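Gamma-hexachlorocyclohexane dehydrochlorinase (Sphingomonas paucimobilis, PDB 3A76) catalyses two successive 1,2-anti dehydrochlorinations that turn the pollutant lindane (gamma-hexachlorocyclohexane) into 1,3,4,6-tetrachloro-1,4-cyclohexadiene. Local coordinates at residues D35-K40 and T96-E101; R47-L52 and L79-L84; D135-R140 and W144-R149. One frame throughout, in Å; residues are numbered along the deposited sequence.

Interaction 1: residues D35-K40 and T96-E101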
loop_
_atom_site.group_PDB
_atom_site.type_symbol
_atom_site.label_atom_id
_atom_site.label_comp_id
_atom_site.label_asym_id
_atom_site.label_seq_id
_atom_site.Cartn_x
_atom_site.Cartn_y
_atom_site.Cartn_z
ATOM N N ASP B 35 -11.686 2.262 -4.924
ATOM C CA ASP B 35 -12.118 0.975 -5.501
ATOM C C ASP B 35 -11.832 0.833 -6.974
ATOM O O ASP B 35 -11.471 -0.262 -7.426
ATOM C CB ASP B 35 -13.593 0.755 -5.253
ATOM C CG ASP B 35 -13.873 0.419 -3.837
ATOM O OD1 ASP B 35 -12.902 0.151 -3.111
ATOM O OD2 ASP B 35 -15.053 0.424 -3.445
ATOM N N LEU B 36 -11.964 1.934 -7.719
ATOM C CA LEU B 36 -11.545 1.954 -9.122
ATOM C C LEU B 36 -10.058 1.667 -9.229
ATOM O O LEU B 36 -9.635 0.810 -9.996
ATOM C CB LEU B 36 -11.872 3.309 -9.784
ATOM C CG LEU B 36 -13.337 3.645 -10.108
ATOM C CD1 LEU B 36 -13.393 5.030 -10.752
ATOM C CD2 LEU B 36 -13.970 2.572 -11.007
ATOM N N TYR B 37 -9.277 2.394 -8.438
ATOM C CA TYR B 37 -7.824 2.282 -8.418
ATOM C C TYR B 37 -7.371 0.838 -8.082
ATOM O O TYR B 37 -6.551 0.263 -8.791
ATOM C CB TYR B 37 -7.289 3.312 -7.417
ATOM C CG TYR B 37 -5.795 3.455 -7.331
ATOM C CD1 TYR B 37 -5.065 2.751 -6.362
ATOM C CD2 TYR B 37 -5.103 4.328 -8.189
ATOM C CE1 TYR B 37 -3.694 2.901 -6.272
ATOM C CE2 TYR B 37 -3.747 4.473 -8.115
ATOM C CZ TYR B 37 -3.042 3.768 -7.151
ATOM O OH TYR B 37 -1.678 3.905 -7.073
ATOM N N SER B 38 -7.920 0.256 -7.027
ATOM C CA SER B 38 -7.612 -1.143 -6.684
ATOM C C SER B 38 -8.070 -2.139 -7.772
ATOM O O SER B 38 -7.256 -2.918 -8.274
ATOM C CB SER B 38 -8.215 -1.494 -5.327
ATOM O OG SER B 38 -7.680 -0.633 -4.348
ATOM N N ASP B 39 -9.356 -2.071 -8.163
ATOM C CA ASP B 39 -9.921 -2.935 -9.238
ATOM C C ASP B 39 -9.042 -3.058 -10.461
ATOM O O ASP B 39 -8.915 -4.137 -11.029
ATOM C CB ASP B 39 -11.277 -2.428 -9.711
ATOM C CG ASP B 39 -12.381 -2.707 -8.731
ATOM O OD1 ASP B 39 -12.215 -3.617 -7.901
ATOM O OD2 ASP B 39 -13.417 -2.011 -8.793
ATOM N N LYS B 40 -8.440 -1.953 -10.889
ATOM C CA LYS B 40 -7.632 -2.023 -12.085
ATOM C C LYS B 40 -6.516 -3.010 -11.854
ATOM O O LYS B 40 -6.272 -3.874 -12.685
ATOM C CB LYS B 40 -7.047 -0.664 -12.500
ATOM C CG LYS B 40 -6.875 -0.589 -14.015
ATOM C CD LYS B 40 -5.629 0.098 -14.478
ATOM C CE LYS B 40 -4.500 -0.907 -14.661
ATOM N NZ LYS B 40 -3.236 -0.207 -14.999
ATOM N N THR B 96 -0.377 2.135 -3.866
ATOM C CA THR B 96 -0.289 2.930 -2.655
ATOM C C THR B 96 -0.338 4.427 -3.047
ATOM O O THR B 96 -0.238 4.776 -4.252
ATOM C CB THR B 96 1.074 2.704 -1.907
ATOM O OG1 THR B 96 2.137 3.194 -2.722
ATOM C CG2 THR B 96 1.361 1.247 -1.635
ATOM N N ASN B 97 -0.462 5.279 -2.024
ATOM C CA ASN B 97 -0.311 6.752 -2.125
ATOM C C ASN B 97 -1.295 7.471 -3.042
ATOM O O ASN B 97 -0.967 8.524 -3.581
ATOM C CB ASN B 97 1.103 7.151 -2.558
ATOM C CG ASN B 97 2.181 6.564 -1.688
ATOM O OD1 ASN B 97 3.315 6.402 -2.147
ATOM N ND2 ASN B 97 1.850 6.248 -0.429
ATOM N N LEU B 98 -2.481 6.896 -3.223
ATOM C CA LEU B 98 -3.523 7.489 -4.052
ATOM C C LEU B 98 -3.854 8.853 -3.472
ATOM O O LEU B 98 -4.282 8.963 -2.328
ATOM C CB LEU B 98 -4.786 6.637 -4.054
ATOM C CG LEU B 98 -5.670 6.546 -5.311
ATOM C CD1 LEU B 98 -7.128 6.586 -4.926
ATOM C CD2 LEU B 98 -5.392 7.579 -6.392
ATOM N N ARG B 99 -3.647 9.890 -4.272
ATOM C CA ARG B 99 -3.892 11.246 -3.814
ATOM C C ARG B 99 -4.822 11.928 -4.800
ATOM O O ARG B 99 -4.527 12.003 -5.998
ATOM C CB ARG B 99 -2.558 11.991 -3.632
ATOM C CG ARG B 99 -2.683 13.420 -3.188
ATOM C CD ARG B 99 -3.202 13.526 -1.782
ATOM N NE ARG B 99 -4.249 14.545 -1.735
ATOM C CZ ARG B 99 -4.126 15.737 -1.161
ATOM N NH1 ARG B 99 -3.007 16.074 -0.546
ATOM N NH2 ARG B 99 -5.136 16.584 -1.190
ATOM N N LEU B 100 -5.967 12.384 -4.302
ATOM C CA LEU B 100 -6.988 12.955 -5.167
ATOM C C LEU B 100 -7.104 14.486 -5.067
ATOM O O LEU B 100 -6.936 15.076 -3.996
ATOM C CB LEU B 100 -8.351 12.273 -4.930
ATOM C CG LEU B 100 -8.452 10.735 -5.001
ATOM C CD1 LEU B 100 -9.869 10.250 -4.619
ATOM C CD2 LEU B 100 -8.017 10.183 -6.360
ATOM N N GLU B 101 -7.367 15.111 -6.214
ATOM C CA GLU B 101 -7.693 16.538 -6.300
ATOM C C GLU B 101 -9.032 16.665 -7.022
ATOM O O GLU B 101 -9.136 16.349 -8.207
ATOM C CB GLU B 101 -6.600 17.297 -7.057
ATOM C CG GLU B 101 -6.735 18.829 -7.056
ATOM C CD GLU B 101 -5.909 19.501 -8.162
ATOM O OE1 GLU B 101 -5.423 18.790 -9.082
ATOM O OE2 GLU B 101 -5.752 20.747 -8.113
#

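Interaction 2: residues R47-L52 and L79-L84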
loop_
_atom_site.group_PDB
_atom_site.type_symbol
_atom_site.label_atom_id
_atom_site.label_comp_id
_atom_site.label_asym_id
_atom_site.label_seq_id
_atom_site.Cartn_x
_atom_site.Cartn_y
_atom_site.Cartn_z
ATOM N N ARG B 47 -6.376 -11.550 -13.510
ATOM C CA ARG B 47 -6.803 -11.845 -14.899
ATOM C C ARG B 47 -8.297 -11.951 -15.022
ATOM O O ARG B 47 -8.833 -12.936 -15.522
ATOM C CB ARG B 47 -6.045 -13.040 -15.494
ATOM C CG ARG B 47 -4.559 -12.796 -15.428
ATOM C CD ARG B 47 -3.734 -13.735 -16.264
ATOM N NE ARG B 47 -2.321 -13.411 -16.094
ATOM C CZ ARG B 47 -1.358 -13.816 -16.914
ATOM N NH1 ARG B 47 -0.097 -13.466 -16.695
ATOM N NH2 ARG B 47 -1.664 -14.565 -17.964
ATOM N N GLN B 48 -8.956 -10.896 -14.547
ATOM C CA GLN B 48 -10.396 -10.825 -14.452
ATOM C C GLN B 48 -10.906 -9.826 -15.475
ATOM O O GLN B 48 -10.830 -8.606 -15.279
ATOM C CB GLN B 48 -10.824 -10.475 -13.020
ATOM C CG GLN B 48 -10.446 -11.573 -12.039
ATOM C CD GLN B 48 -10.732 -11.266 -10.581
ATOM O OE1 GLN B 48 -10.610 -12.149 -9.739
ATOM N NE2 GLN B 48 -11.110 -10.031 -10.273
ATOM N N GLU B 49 -11.419 -10.373 -16.575
ATOM C CA GLU B 49 -11.819 -9.604 -17.741
ATOM C C GLU B 49 -12.996 -8.715 -17.460
ATOM O O GLU B 49 -13.019 -7.567 -17.902
ATOM C CB GLU B 49 -12.139 -10.531 -18.909
ATOM C CG GLU B 49 -10.924 -11.082 -19.604
ATOM C CD GLU B 49 -11.243 -11.545 -21.017
ATOM O OE1 GLU B 49 -12.392 -12.004 -21.252
ATOM O OE2 GLU B 49 -10.342 -11.444 -21.890
ATOM N N GLY B 50 -13.955 -9.245 -16.708
ATOM C CA GLY B 50 -15.156 -8.510 -16.330
ATOM C C GLY B 50 -14.921 -7.359 -15.375
ATOM O O GLY B 50 -15.624 -6.346 -15.426
ATOM N N ARG B 51 -13.960 -7.507 -14.464
ATOM C CA ARG B 51 -13.620 -6.391 -13.564
ATOM C C ARG B 51 -12.787 -5.351 -14.326
ATOM O O ARG B 51 -12.993 -4.151 -14.164
ATOM C CB ARG B 51 -12.964 -6.887 -12.256
ATOM C CG ARG B 51 -12.019 -5.893 -11.586
ATOM C CD ARG B 51 -11.969 -5.955 -10.054
ATOM N NE ARG B 51 -12.167 -7.274 -9.447
ATOM C CZ ARG B 51 -12.617 -7.455 -8.208
ATOM N NH1 ARG B 51 -12.797 -8.688 -7.733
ATOM N NH2 ARG B 51 -12.890 -6.406 -7.436
ATOM N N LEU B 52 -11.897 -5.814 -15.199
ATOM C CA LEU B 52 -11.064 -4.908 -15.978
ATOM C C LEU B 52 -11.894 -3.961 -16.827
ATOM O O LEU B 52 -11.649 -2.751 -16.821
ATOM C CB LEU B 52 -10.069 -5.660 -16.862
ATOM C CG LEU B 52 -9.062 -4.757 -17.590
ATOM C CD1 LEU B 52 -8.043 -4.106 -16.620
ATOM C CD2 LEU B 52 -8.353 -5.511 -18.686
ATOM N N LEU B 79 -5.427 -4.638 -24.654
ATOM C CA LEU B 79 -4.121 -4.555 -23.978
ATOM C C LEU B 79 -3.836 -5.759 -23.042
ATOM O O LEU B 79 -2.802 -6.410 -23.157
ATOM C CB LEU B 79 -4.015 -3.212 -23.226
ATOM C CG LEU B 79 -2.838 -2.849 -22.306
ATOM C CD1 LEU B 79 -1.527 -2.996 -23.012
ATOM C CD2 LEU B 79 -2.988 -1.415 -21.808
ATOM N N ALA B 80 -4.765 -6.048 -22.134
ATOM C CA ALA B 80 -4.652 -7.196 -21.243
ATOM C C ALA B 80 -4.370 -8.490 -21.998
ATOM O O ALA B 80 -3.304 -9.073 -21.839
ATOM C CB ALA B 80 -5.896 -7.327 -20.400
ATOM N N ASN B 81 -5.309 -8.911 -22.850
ATOM C CA ASN B 81 -5.220 -10.185 -23.576
ATOM C C ASN B 81 -4.047 -10.326 -24.525
ATOM O O ASN B 81 -3.527 -11.423 -24.688
ATOM C CB ASN B 81 -6.511 -10.462 -24.346
ATOM C CG ASN B 81 -7.637 -10.913 -23.453
ATOM O OD1 ASN B 81 -7.620 -12.023 -22.923
ATOM N ND2 ASN B 81 -8.633 -10.057 -23.283
ATOM N N ASN B 82 -3.629 -9.233 -25.160
ATOM C CA ASN B 82 -2.632 -9.336 -26.237
ATOM C C ASN B 82 -1.235 -8.878 -25.848
ATOM O O ASN B 82 -0.256 -9.178 -26.553
ATOM C CB ASN B 82 -3.107 -8.612 -27.510
ATOM C CG ASN B 82 -4.424 -9.180 -28.061
ATOM O OD1 ASN B 82 -4.600 -10.401 -28.167
ATOM N ND2 ASN B 82 -5.349 -8.289 -28.410
ATOM N N VAL B 83 -1.143 -8.144 -24.739
ATOM C CA VAL B 83 0.140 -7.609 -24.262
ATOM C C VAL B 83 0.430 -8.009 -22.807
ATOM O O VAL B 83 1.401 -8.712 -22.551
ATOM C CB VAL B 83 0.246 -6.054 -24.431
ATOM C CG1 VAL B 83 1.666 -5.562 -24.141
ATOM C CG2 VAL B 83 -0.170 -5.629 -25.829
ATOM N N LEU B 84 -0.401 -7.568 -21.863
ATOM C CA LEU B 84 -0.066 -7.734 -20.438
ATOM C C LEU B 84 -0.033 -9.193 -20.004
ATOM O O LEU B 84 0.995 -9.666 -19.509
ATOM C CB LEU B 84 -0.972 -6.900 -19.520
ATOM C CG LEU B 84 -0.890 -5.367 -19.681
ATOM C CD1 LEU B 84 -1.754 -4.673 -18.633
ATOM C CD2 LEU B 84 0.546 -4.847 -19.656
#

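Interaction 3: residues D135-R140 and W144-R149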
loop_
_atom_site.group_PDB
_atom_site.type_symbol
_atom_site.label_atom_id
_atom_site.label_comp_id
_atom_site.label_asym_id
_atom_site.label_seq_id
_atom_site.Cartn_x
_atom_site.Cartn_y
_atom_site.Cartn_z
ATOM N N ASP B 135 -3.972 9.989 -13.262
ATOM C CA ASP B 135 -5.311 9.546 -13.573
ATOM C C ASP B 135 -6.305 10.699 -13.594
ATOM O O ASP B 135 -6.113 11.726 -12.923
ATOM C CB ASP B 135 -5.788 8.516 -12.531
ATOM C CG ASP B 135 -4.966 7.236 -12.527
ATOM O OD1 ASP B 135 -4.887 6.594 -11.453
ATOM O OD2 ASP B 135 -4.421 6.858 -13.582
ATOM N N GLU B 136 -7.372 10.494 -14.362
ATOM C CA GLU B 136 -8.551 11.336 -14.315
ATOM C C GLU B 136 -9.732 10.424 -14.146
ATOM O O GLU B 136 -9.810 9.385 -14.807
ATOM C CB GLU B 136 -8.718 12.111 -15.611
ATOM C CG GLU B 136 -7.676 13.181 -15.878
ATOM C CD GLU B 136 -7.901 13.831 -17.233
ATOM O OE1 GLU B 136 -6.923 14.306 -17.837
ATOM O OE2 GLU B 136 -9.062 13.829 -17.707
ATOM N N TYR B 137 -10.641 10.816 -13.261
ATOM C CA TYR B 137 -11.884 10.082 -13.018
ATOM C C TYR B 137 -13.098 10.958 -13.337
ATOM O O TYR B 137 -13.083 12.172 -13.129
ATOM C CB TYR B 137 -11.968 9.593 -11.562
ATOM C CG TYR B 137 -10.775 8.782 -11.118
ATOM C CD1 TYR B 137 -9.670 9.395 -10.517
ATOM C CD2 TYR B 137 -10.744 7.405 -11.309
ATOM C CE1 TYR B 137 -8.557 8.649 -10.104
ATOM C CE2 TYR B 137 -9.642 6.651 -10.909
ATOM C CZ TYR B 137 -8.551 7.272 -10.308
ATOM O OH TYR B 137 -7.468 6.505 -9.921
ATOM N N GLU B 138 -14.153 10.331 -13.837
ATOM C CA GLU B 138 -15.331 11.066 -14.261
ATOM C C GLU B 138 -16.595 10.409 -13.744
ATOM O O GLU B 138 -16.771 9.190 -13.875
ATOM C CB GLU B 138 -15.365 11.151 -15.786
ATOM C CG GLU B 138 -16.459 12.017 -16.370
ATOM C CD GLU B 138 -16.228 12.277 -17.843
ATOM O OE1 GLU B 138 -15.157 12.829 -18.194
ATOM O OE2 GLU B 138 -17.108 11.917 -18.649
ATOM N N ARG B 139 -17.468 11.228 -13.165
ATOM C CA ARG B 139 -18.751 10.761 -12.661
ATOM C C ARG B 139 -19.868 11.104 -13.651
ATOM O O ARG B 139 -20.127 12.281 -13.934
ATOM C CB ARG B 139 -19.031 11.385 -11.301
ATOM C CG ARG B 139 -20.127 10.707 -10.506
ATOM C CD ARG B 139 -20.913 11.782 -9.810
ATOM N NE ARG B 139 -21.155 11.517 -8.401
ATOM C CZ ARG B 139 -20.783 12.339 -7.418
ATOM N NH1 ARG B 139 -20.149 13.478 -7.684
ATOM N NH2 ARG B 139 -21.056 12.029 -6.161
ATOM N N ARG B 140 -20.506 10.069 -14.187
ATOM C CA ARG B 140 -21.653 10.230 -15.067
ATOM C C ARG B 140 -22.834 9.471 -14.489
ATOM O O ARG B 140 -22.830 8.236 -14.474
ATOM C CB ARG B 140 -21.358 9.694 -16.470
ATOM C CG ARG B 140 -20.144 10.280 -17.155
ATOM C CD ARG B 140 -19.903 9.574 -18.468
ATOM N NE ARG B 140 -18.599 9.902 -19.036
ATOM C CZ ARG B 140 -18.128 9.425 -20.190
ATOM N NH1 ARG B 140 -18.841 8.583 -20.933
ATOM N NH2 ARG B 140 -16.923 9.789 -20.599
ATOM N N TRP B 144 -18.860 6.484 -10.967
ATOM C CA TRP B 144 -17.471 6.883 -11.233
ATOM C C TRP B 144 -16.733 5.867 -12.087
ATOM O O TRP B 144 -16.876 4.658 -11.894
ATOM C CB TRP B 144 -16.686 7.042 -9.937
ATOM C CG TRP B 144 -17.016 8.252 -9.141
ATOM C CD1 TRP B 144 -17.834 8.313 -8.055
ATOM C CD2 TRP B 144 -16.510 9.574 -9.342
ATOM N NE1 TRP B 144 -17.873 9.591 -7.565
ATOM C CE2 TRP B 144 -17.073 10.391 -8.337
ATOM C CE3 TRP B 144 -15.639 10.149 -10.274
ATOM C CZ2 TRP B 144 -16.798 11.759 -8.236
ATOM C CZ3 TRP B 144 -15.363 11.517 -10.174
ATOM C CH2 TRP B 144 -15.941 12.303 -9.162
ATOM N N LYS B 145 -15.938 6.359 -13.029
ATOM C CA LYS B 145 -15.057 5.500 -13.802
ATOM C C LYS B 145 -13.808 6.275 -14.213
ATOM O O LYS B 145 -13.760 7.504 -14.099
ATOM C CB LYS B 145 -15.774 4.913 -15.019
ATOM C CG LYS B 145 -17.040 4.127 -14.695
ATOM C CD LYS B 145 -17.364 3.120 -15.782
ATOM C CE LYS B 145 -18.699 2.452 -15.511
ATOM N NZ LYS B 145 -18.704 1.128 -16.201
ATOM N N PHE B 146 -12.792 5.548 -14.661
ATOM C CA PHE B 146 -11.605 6.166 -15.218
ATOM C C PHE B 146 -11.994 6.922 -16.478
ATOM O O PHE B 146 -12.712 6.397 -17.338
ATOM C CB PHE B 146 -10.570 5.112 -15.608
ATOM C CG PHE B 146 -9.734 4.593 -14.465
ATOM C CD1 PHE B 146 -8.507 5.172 -14.170
ATOM C CD2 PHE B 146 -10.144 3.485 -13.727
ATOM C CE1 PHE B 146 -7.706 4.670 -13.133
ATOM C CE2 PHE B 146 -9.348 2.982 -12.685
ATOM C CZ PHE B 146 -8.134 3.580 -12.388
ATOM N N SER B 147 -11.518 8.157 -16.574
ATOM C CA SER B 147 -11.573 8.911 -17.816
ATOM C C SER B 147 -10.222 8.806 -18.507
ATOM O O SER B 147 -10.130 8.827 -19.738
ATOM C CB SER B 147 -11.889 10.373 -17.541
ATOM O OG SER B 147 -11.295 11.178 -18.553
ATOM N N LYS B 148 -9.167 8.707 -17.707
ATOM C CA LYS B 148 -7.824 8.586 -18.249
ATOM C C LYS B 148 -6.936 7.899 -17.223
ATOM O O LYS B 148 -7.221 7.932 -16.018
ATOM C CB LYS B 148 -7.260 9.972 -18.606
ATOM C CG LYS B 148 -6.333 9.996 -19.814
ATOM C CD LYS B 148 -6.098 11.427 -20.344
ATOM C CE LYS B 148 -7.294 11.986 -21.149
ATOM N NZ LYS B 148 -7.457 11.389 -22.510
ATOM N N ARG B 149 -5.878 7.263 -17.723
ATOM C CA ARG B 149 -4.780 6.786 -16.908
ATOM C C ARG B 149 -3.527 6.888 -17.732
ATOM O O ARG B 149 -3.480 6.362 -18.841
ATOM C CB ARG B 149 -4.976 5.319 -16.445
ATOM C CG ARG B 149 -3.659 4.633 -15.986
ATOM C CD ARG B 149 -3.851 3.520 -14.953
ATOM N NE ARG B 149 -4.156 4.054 -13.629
ATOM C CZ ARG B 149 -4.296 3.336 -12.511
ATOM N NH1 ARG B 149 -4.580 3.964 -11.376
ATOM N NH2 ARG B 149 -4.160 2.006 -12.507
#

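Interaction 1: residues D35-K40 and T96-E101
Tyr-37 in the helical segment 35-40 and Leu-98 in the strand segment 96-101 mark the nearest backbone approach, with their CA atoms 8.0 Å apart and the CB of each directed at the other segment. On the helix side the tyrosine alone makes the contact. Its CG stands anti to the backbone N (chi1 -175°), which sends the ring away from the helix and along the strand toward Thr-96. Leu-98 comes back the other way, and the two side chains slide past each other. The branch point of the leucine does the touching: CG of Leu-98 sits over one face of the ring, 3.7 Å from the Tyr-37 ring centroid and 15° off the normal, a CH-pi contact displaced toward the rim. The two methyls then part, CD2 of Leu-98 lying 3.7 Å from CD2 of Tyr-37 while CD1 leans to the root of the side chain, 4.1 Å from CB of Tyr-37. Beyond the leucine, the phenol OH of Tyr-37 comes to 3.3 Å from the backbone O of Thr-96, and it makes a weak hydrogen bond to the carbonyl of Asp-113 on the next strand. Thr-96 brings backbone to the meeting, since its own side chain is directed away. Between it and Leu-98, Asn-97 has a positive phi of 61°, a local break in the strand. The trimer interface runs close by: Asp-39 forms a salt bridge with Arg-99 of one neighbouring subunit, and Arg-99 with Asp-39 of the other neighbouring subunit. A long helix lying across a strongly curved sheet, here touching it through Tyr-37, is characteristic of the cone-shaped alpha+beta barrel of the SnoaL-like fold.

Interaction 2: residues R47-L52 and L79-L84
Leu-52 pushes its CD2 methyl against the CB of Ala-80, 3.5 Å away, a close apolar contact between the short helix 49-53 and the helix 72-87. With CG anti to the backbone N (chi1 -174°), the branch reaches across to helix 72-87. Leu-77 and Ala-43 also touch Leu-52, so it is buried among three helices. Further out, Glu-49 and Asn-81 reach toward each other and cross at about a right angle. The ND2 of Asn-81 donates to OE2 of Glu-49 at 2.6 Å, with an angle of 151° at the hydrogen; the oxygen is met nearly end-on, and it lies in the amide plane although the carboxylate itself is turned 89° from that plane. In the SnoaL-like barrel helix 72-87 packs against the curved sheet, Leu-79 and Leu-84 resting on Trp-62 of strand 60-64, while helix 49-53 sits between it and helix 22-45, touching Leu-77 on one and Ala-43 on the other. Gln-48 is the N-cap of the short helix, and its carbonyl O receives Leu-52 N at 3.0 Å. Helix 72-87 widens here into a pi-type turn: Leu-79 O takes both Val-83 N (2.9 Å) and Leu-84 N (3.0 Å), from opposite faces of its carbonyl plane. The amide of Asn-81 has a second acceptor, the carbonyl of Leu-77 in its own helix.

Interaction 3: residues D135-R140 and W144-R149
This is a two-stranded antiparallel contact, the closing end of the beta hairpin formed by strands 125-140 and 143-158, in the middle of the curved sheet. Five residue pairs face each other, from Asp-135 with Arg-149 to Arg-139 with Trp-144; strand 135-140 and the piece 144-146 run at 146° to each other. The ladder is interrupted once. Glu-136 O accepts from Ser-147 N (2.7 Å) and from Lys-148 N (3.0 Å), both approaching the same face of its carbonyl plane: a classic beta bulge, at the point where the second strand turns a corner, Ser-147. The strand thus changes direction within the strongly curved sheet of the SnoaL-like barrel. Arg-149 meets the carboxylate of Asp-135 through its NE edge, each nitrogen taking one oxygen: Arg-149 NH1 to Asp-135 OD1 at 2.6 Å, Arg-149 NE to Asp-135 OD2 at 2.8 Å. Both bonds are nearly straight and use the syn sides, though the two planes are tilted 26° apart. CE1 of Phe-146 lies over one face of that guanidinium, toward its rim, while Tyr-137 CE2 comes within 3.6 Å of the same CE1; the two rings meet obliquely, with planes at 46°. At the other end CB of Arg-139 stands above the six-membered ring of Trp-144, 3.5 Å from its centroid, in a CH-pi contact. The arginine chain then bends on over the indole, its guanidinium going to salt bridges with Asp-25 and Asp-106.

Overall arrangement
Interactions 1 and 3 reach the same sheet, with centres about 11 Å apart: Tyr-37 CD2 lies 3.3 Å from Arg-149 NH1, so the ring on the helix abuts the ion pair of the hairpin. Interaction 2 sits about 18 Å from both by centres and, along the chain, is nested inside the loop closed by interaction 1. It is tied to helix 22-45 by the salt bridge from Arg-51 NH2 to Asp-39 OD1 (2.9 Å). All three flank the probable catalytic pair, His-93 and Asp-45: the side chains of Arg-149, Tyr-37 and Leu-52 are about 7, 8 and 9 Å from that of His-93, and Arg-149 is about 7 Å from a bound spermidine.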